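Local coordinates for putative transcriptional regulator, sugar-binding family (Arthrobacter aurescens, PDB 3NZE), which probably regulates transcription as a SorC-family DNA-binding protein whose sugar-binding domain would sense a carbohydrate effector, at residues G51-W64 with K78-A91. Residues are numbered along the deposited sequence; the frame is centred on the assembly and turned at random. Where two conformers were deposited one is given.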
loop_
_atom_site.group_PDB
_atom_site.type_symbol
_atom_site.label_atom_id
_atom_site.label_comp_id
_atom_site.label_asym_id
_atom_site.label_seq_id
_atom_site.Cartn_x
_atom_site.Cartn_y
_atom_site.Cartn_z
ATOM N N GLY A 51 -14.024 3.021 -5.883
ATOM C CA GLY A 51 -15.264 2.424 -6.356
ATOM C C GLY A 51 -15.430 2.297 -7.866
ATOM O O GLY A 51 -15.659 1.198 -8.377
ATOM N N PRO A 52 -15.343 3.417 -8.585
ATOM C CA PRO A 52 -15.478 3.441 -10.049
ATOM C C PRO A 52 -14.432 2.574 -10.763
ATOM O O PRO A 52 -14.629 2.207 -11.918
ATOM C CB PRO A 52 -15.246 4.913 -10.397
ATOM C CG PRO A 52 -15.611 5.659 -9.167
ATOM C CD PRO A 52 -15.229 4.771 -8.016
ATOM N N LEU A 53 -13.340 2.250 -10.083
ATOM C CA LEU A 53 -12.253 1.497 -10.709
ATOM C C LEU A 53 -12.406 -0.000 -10.496
ATOM O O LEU A 53 -11.648 -0.790 -11.058
ATOM C CB LEU A 53 -10.892 1.965 -10.187
ATOM C CG LEU A 53 -10.664 3.478 -10.282
ATOM C CD1 LEU A 53 -9.280 3.845 -9.787
ATOM C CD2 LEU A 53 -10.864 3.967 -11.706
ATOM N N VAL A 54 -13.390 -0.391 -9.690
ATOM C CA VAL A 54 -13.648 -1.802 -9.445
ATOM C C VAL A 54 -14.725 -2.299 -10.403
ATOM O O VAL A 54 -15.859 -1.821 -10.364
ATOM C CB VAL A 54 -14.104 -2.056 -7.996
ATOM C CG1 VAL A 54 -14.358 -3.537 -7.775
ATOM C CG2 VAL A 54 -13.061 -1.550 -7.013
ATOM N N ASP A 55 -14.373 -3.249 -11.266
ATOM C CA ASP A 55 -15.308 -3.725 -12.289
ATOM C C ASP A 55 -15.573 -5.209 -12.145
ATOM O O ASP A 55 -14.975 -5.869 -11.300
ATOM C CB ASP A 55 -14.743 -3.483 -13.688
ATOM C CG ASP A 55 -14.583 -2.019 -14.008
ATOM O OD1 ASP A 55 -15.601 -1.291 -13.998
ATOM O OD2 ASP A 55 -13.437 -1.607 -14.281
ATOM N N SER A 56 -16.457 -5.736 -12.992
ATOM C CA SER A 56 -16.659 -7.177 -13.041
ATOM C C SER A 56 -15.545 -7.822 -13.855
ATOM O O SER A 56 -14.854 -7.146 -14.628
ATOM C CB SER A 56 -18.021 -7.526 -13.647
ATOM O OG SER A 56 -19.076 -7.042 -12.836
ATOM N N ASN A 57 -15.383 -9.127 -13.682
ATOM C CA ASN A 57 -14.350 -9.875 -14.394
ATOM C C ASN A 57 -12.964 -9.297 -14.159
ATOM O O ASN A 57 -12.138 -9.240 -15.075
ATOM C CB ASN A 57 -14.651 -9.889 -15.895
ATOM C CG ASN A 57 -15.950 -10.591 -16.214
ATOM O OD1 ASN A 57 -16.969 -9.953 -16.481
ATOM N ND2 ASN A 57 -15.925 -11.913 -16.176
ATOM N N ALA A 58 -12.709 -8.866 -12.930
ATOM C CA ALA A 58 -11.452 -8.203 -12.606
ATOM C C ALA A 58 -10.758 -8.873 -11.434
ATOM O O ALA A 58 -11.390 -9.540 -10.618
ATOM C CB ALA A 58 -11.699 -6.733 -12.289
ATOM N N ILE A 59 -9.452 -8.684 -11.353
ATOM C CA ILE A 59 -8.677 -9.160 -10.217
ATOM C C ILE A 59 -8.133 -7.944 -9.486
ATOM O O ILE A 59 -7.368 -7.159 -10.049
ATOM C CB ILE A 59 -7.544 -10.103 -10.661
ATOM C CG1 ILE A 59 -8.146 -11.377 -11.268
ATOM C CG2 ILE A 59 -6.625 -10.446 -9.489
ATOM C CD1 ILE A 59 -7.153 -12.235 -12.007
ATOM N N ILE A 60 -8.573 -7.766 -8.245
ATOM C CA ILE A 60 -8.197 -6.599 -7.463
ATOM C C ILE A 60 -7.181 -6.986 -6.392
ATOM O O ILE A 60 -7.513 -7.719 -5.449
ATOM C CB ILE A 60 -9.412 -5.984 -6.755
ATOM C CG1 ILE A 60 -10.576 -5.775 -7.734
ATOM C CG2 ILE A 60 -9.017 -4.693 -6.048
ATOM C CD1 ILE A 60 -10.206 -4.997 -8.951
ATOM N N GLY A 61 -5.962 -6.467 -6.524
ATOM C CA GLY A 61 -4.908 -6.716 -5.556
ATOM C C GLY A 61 -4.948 -5.722 -4.406
ATOM O O GLY A 61 -4.996 -4.510 -4.622
ATOM N N VAL A 62 -4.949 -6.237 -3.177
ATOM C CA VAL A 62 -4.949 -5.382 -1.990
ATOM C C VAL A 62 -3.744 -5.705 -1.119
ATOM O O VAL A 62 -3.572 -6.847 -0.679
ATOM C CB VAL A 62 -6.214 -5.618 -1.127
ATOM C CG1 VAL A 62 -6.152 -4.806 0.160
ATOM C CG2 VAL A 62 -7.483 -5.282 -1.920
ATOM N N ALA A 63 -2.914 -4.707 -0.854
ATOM C CA ALA A 63 -1.838 -4.875 0.107
ATOM C C ALA A 63 -2.397 -4.381 1.433
ATOM O O ALA A 63 -2.677 -3.194 1.584
ATOM C CB ALA A 63 -0.617 -4.065 -0.307
ATOM N N TRP A 64 -2.613 -5.292 2.374
ATOM C CA TRP A 64 -3.288 -4.925 3.610
ATOM C C TRP A 64 -2.324 -4.240 4.583
ATOM O O TRP A 64 -1.105 -4.481 4.557
ATOM C CB TRP A 64 -3.953 -6.150 4.259
ATOM C CG TRP A 64 -2.944 -7.057 4.859
ATOM C CD1 TRP A 64 -2.324 -8.113 4.257
ATOM C CD2 TRP A 64 -2.420 -6.979 6.189
ATOM N NE1 TRP A 64 -1.443 -8.699 5.134
ATOM C CE2 TRP A 64 -1.482 -8.024 6.328
ATOM C CE3 TRP A 64 -2.661 -6.132 7.281
ATOM C CZ2 TRP A 64 -0.776 -8.237 7.507
ATOM C CZ3 TRP A 64 -1.961 -6.344 8.451
ATOM C CH2 TRP A 64 -1.023 -7.392 8.556
ATOM N N LYS A 78 -21.129 -2.091 -4.126
ATOM C CA LYS A 78 -21.247 -1.996 -5.569
ATOM C C LYS A 78 -21.038 -3.389 -6.127
ATOM O O LYS A 78 -19.907 -3.839 -6.277
ATOM C CB LYS A 78 -20.189 -1.050 -6.135
ATOM C CG LYS A 78 -20.165 -1.016 -7.660
ATOM C CD LYS A 78 -18.922 -0.307 -8.193
ATOM C CE LYS A 78 -18.690 -0.647 -9.656
ATOM N NZ LYS A 78 -17.622 0.182 -10.265
HETATM N N MSE A 79 -22.129 -4.082 -6.416
HETATM C CA MSE A 79 -22.031 -5.464 -6.857
HETATM C C MSE A 79 -21.370 -5.601 -8.227
HETATM O O MSE A 79 -21.639 -4.832 -9.155
HETATM C CB MSE A 79 -23.400 -6.144 -6.835
HETATM C CG MSE A 79 -23.968 -6.321 -5.434
HETATM SE SE MSE A 79 -22.830 -7.413 -4.276
HETATM C CE MSE A 79 -22.872 -9.067 -5.311
ATOM N N THR A 80 -20.478 -6.580 -8.323
ATOM C CA THR A 80 -19.853 -6.953 -9.574
ATOM C C THR A 80 -20.059 -8.445 -9.695
ATOM O O THR A 80 -20.574 -9.078 -8.770
ATOM C CB THR A 80 -18.333 -6.661 -9.560
ATOM O OG1 THR A 80 -17.692 -7.491 -8.579
ATOM C CG2 THR A 80 -18.061 -5.186 -9.245
ATOM N N HIS A 81 -19.665 -9.019 -10.823
ATOM C CA HIS A 81 -19.645 -10.473 -10.933
ATOM C C HIS A 81 -18.307 -10.941 -11.473
ATOM O O HIS A 81 -17.639 -10.206 -12.200
ATOM C CB HIS A 81 -20.770 -10.976 -11.836
ATOM C CG HIS A 81 -20.720 -10.420 -13.225
ATOM N ND1 HIS A 81 -20.193 -11.121 -14.288
ATOM C CD2 HIS A 81 -21.127 -9.229 -13.723
ATOM C CE1 HIS A 81 -20.277 -10.385 -15.383
ATOM N NE2 HIS A 81 -20.844 -9.233 -15.067
ATOM N N ASP A 82 -17.923 -12.158 -11.100
ATOM C CA ASP A 82 -16.736 -12.807 -11.653
ATOM C C ASP A 82 -15.439 -12.068 -11.351
ATOM O O ASP A 82 -14.453 -12.191 -12.081
ATOM C CB ASP A 82 -16.889 -13.015 -13.160
ATOM C CG ASP A 82 -17.886 -14.103 -13.490
ATOM O OD1 ASP A 82 -18.964 -13.785 -14.038
ATOM O OD2 ASP A 82 -17.595 -15.279 -13.185
ATOM N N SER A 83 -15.434 -11.309 -10.266
ATOM C CA SER A 83 -14.219 -10.637 -9.845
ATOM C C SER A 83 -13.632 -11.286 -8.612
ATOM O O SER A 83 -14.316 -12.005 -7.884
ATOM C CB SER A 83 -14.481 -9.165 -9.581
ATOM O OG SER A 83 -14.722 -8.502 -10.811
ATOM N N ILE A 84 -12.353 -11.017 -8.386
ATOM C CA ILE A 84 -11.625 -11.622 -7.293
ATOM C C ILE A 84 -10.827 -10.547 -6.587
ATOM O O ILE A 84 -10.250 -9.685 -7.240
ATOM C CB ILE A 84 -10.608 -12.641 -7.845
ATOM C CG1 ILE A 84 -11.322 -13.773 -8.579
ATOM C CG2 ILE A 84 -9.727 -13.184 -6.735
ATOM C CD1 ILE A 84 -10.387 -14.648 -9.399
ATOM N N VAL A 85 -10.799 -10.580 -5.261
ATOM C CA VAL A 85 -9.868 -9.734 -4.524
ATOM C C VAL A 85 -8.767 -10.619 -3.966
ATOM O O VAL A 85 -9.031 -11.600 -3.266
ATOM C CB VAL A 85 -10.537 -8.927 -3.388
ATOM C CG1 VAL A 85 -11.387 -7.799 -3.958
ATOM C CG2 VAL A 85 -11.358 -9.829 -2.485
ATOM N N VAL A 86 -7.528 -10.288 -4.309
ATOM C CA VAL A 86 -6.389 -11.097 -3.900
ATOM C C VAL A 86 -5.465 -10.341 -2.946
ATOM O O VAL A 86 -5.129 -9.171 -3.163
ATOM C CB VAL A 86 -5.619 -11.689 -5.125
ATOM C CG1 VAL A 86 -5.113 -10.576 -6.071
ATOM C CG2 VAL A 86 -4.472 -12.588 -4.668
ATOM N N GLN A 87 -5.071 -11.019 -1.876
ATOM C CA GLN A 87 -4.180 -10.466 -0.871
ATOM C C GLN A 87 -2.744 -10.431 -1.414
ATOM O O GLN A 87 -2.244 -11.448 -1.894
ATOM C CB GLN A 87 -4.263 -11.376 0.357
ATOM C CG GLN A 87 -3.474 -10.947 1.571
ATOM C CD GLN A 87 -3.638 -11.971 2.689
ATOM O OE1 GLN A 87 -4.593 -12.746 2.683
ATOM N NE2 GLN A 87 -2.718 -11.975 3.645
ATOM N N LEU A 88 -2.080 -9.275 -1.336
ATOM C CA LEU A 88 -0.753 -9.122 -1.951
ATOM C C LEU A 88 0.425 -9.413 -1.024
ATOM O O LEU A 88 1.540 -9.641 -1.495
ATOM C CB LEU A 88 -0.589 -7.707 -2.511
ATOM C CG LEU A 88 -1.567 -7.341 -3.631
ATOM C CD1 LEU A 88 -1.235 -5.950 -4.200
ATOM C CD2 LEU A 88 -1.508 -8.395 -4.727
ATOM N N ASN A 89 0.176 -9.389 0.284
ATOM C CA ASN A 89 1.215 -9.626 1.276
ATOM C C ASN A 89 0.699 -10.523 2.392
ATOM O O ASN A 89 -0.480 -10.507 2.688
ATOM C CB ASN A 89 1.730 -8.306 1.863
ATOM C CG ASN A 89 0.619 -7.425 2.414
ATOM O OD1 ASN A 89 -0.437 -7.278 1.800
ATOM N ND2 ASN A 89 0.870 -6.812 3.566
ATOM N N GLY A 90 1.595 -11.298 3.005
ATOM C CA GLY A 90 1.207 -12.282 4.005
ATOM C C GLY A 90 0.787 -11.650 5.316
ATOM O O GLY A 90 0.820 -10.424 5.472
ATOM N N ALA A 91 0.385 -12.484 6.274
ATOM C CA ALA A 91 -0.086 -11.964 7.563
ATOM C C ALA A 91 0.271 -12.911 8.690
ATOM O O ALA A 91 0.286 -14.126 8.505
ATOM C CB ALA A 91 -1.606 -11.719 7.548
HETATM O O HOH W 1 -11.636 -12.553 -12.072
#
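N89 grips the backbone of W64 with both ends of its amide: OD1 takes the W64 N-H on an in-plane lone pair (3.0 Å), while ND2 donates to W64 O (3.2 Å, 166°). With its CG between backbone N and carbonyl carbon (chi1 53°), N89 also sets ND2 over one face of the indole, the amide and indole planes 24° apart. At the ring's edge NE1 donates to G90 O (2.9 Å). A91 CB also touches the ring, 3.6 Å from CZ2. A phenylalanine in place of W64 would probably leave G90 O without this donor and the ring less firmly fixed in rotation. Strands 59-62 and 84-87 pair in parallel as the two strands of a beta-alpha-beta unit whose helix is 66-73; I59 CG2 meets V86 CG1 on the face covered by helix 139-149. Before the strands, S83 OG links the two segments, donating to D55 O (2.7 Å) and accepting from A58 N, and S56 CB lies over the face of H81. Farther out, K78, extended throughout, lets NZ donate to both G51 O and V54 O, the latter at 2.7 Å. Side chains thus tie together the loops flanking the paired strands by meeting backbone polar groups.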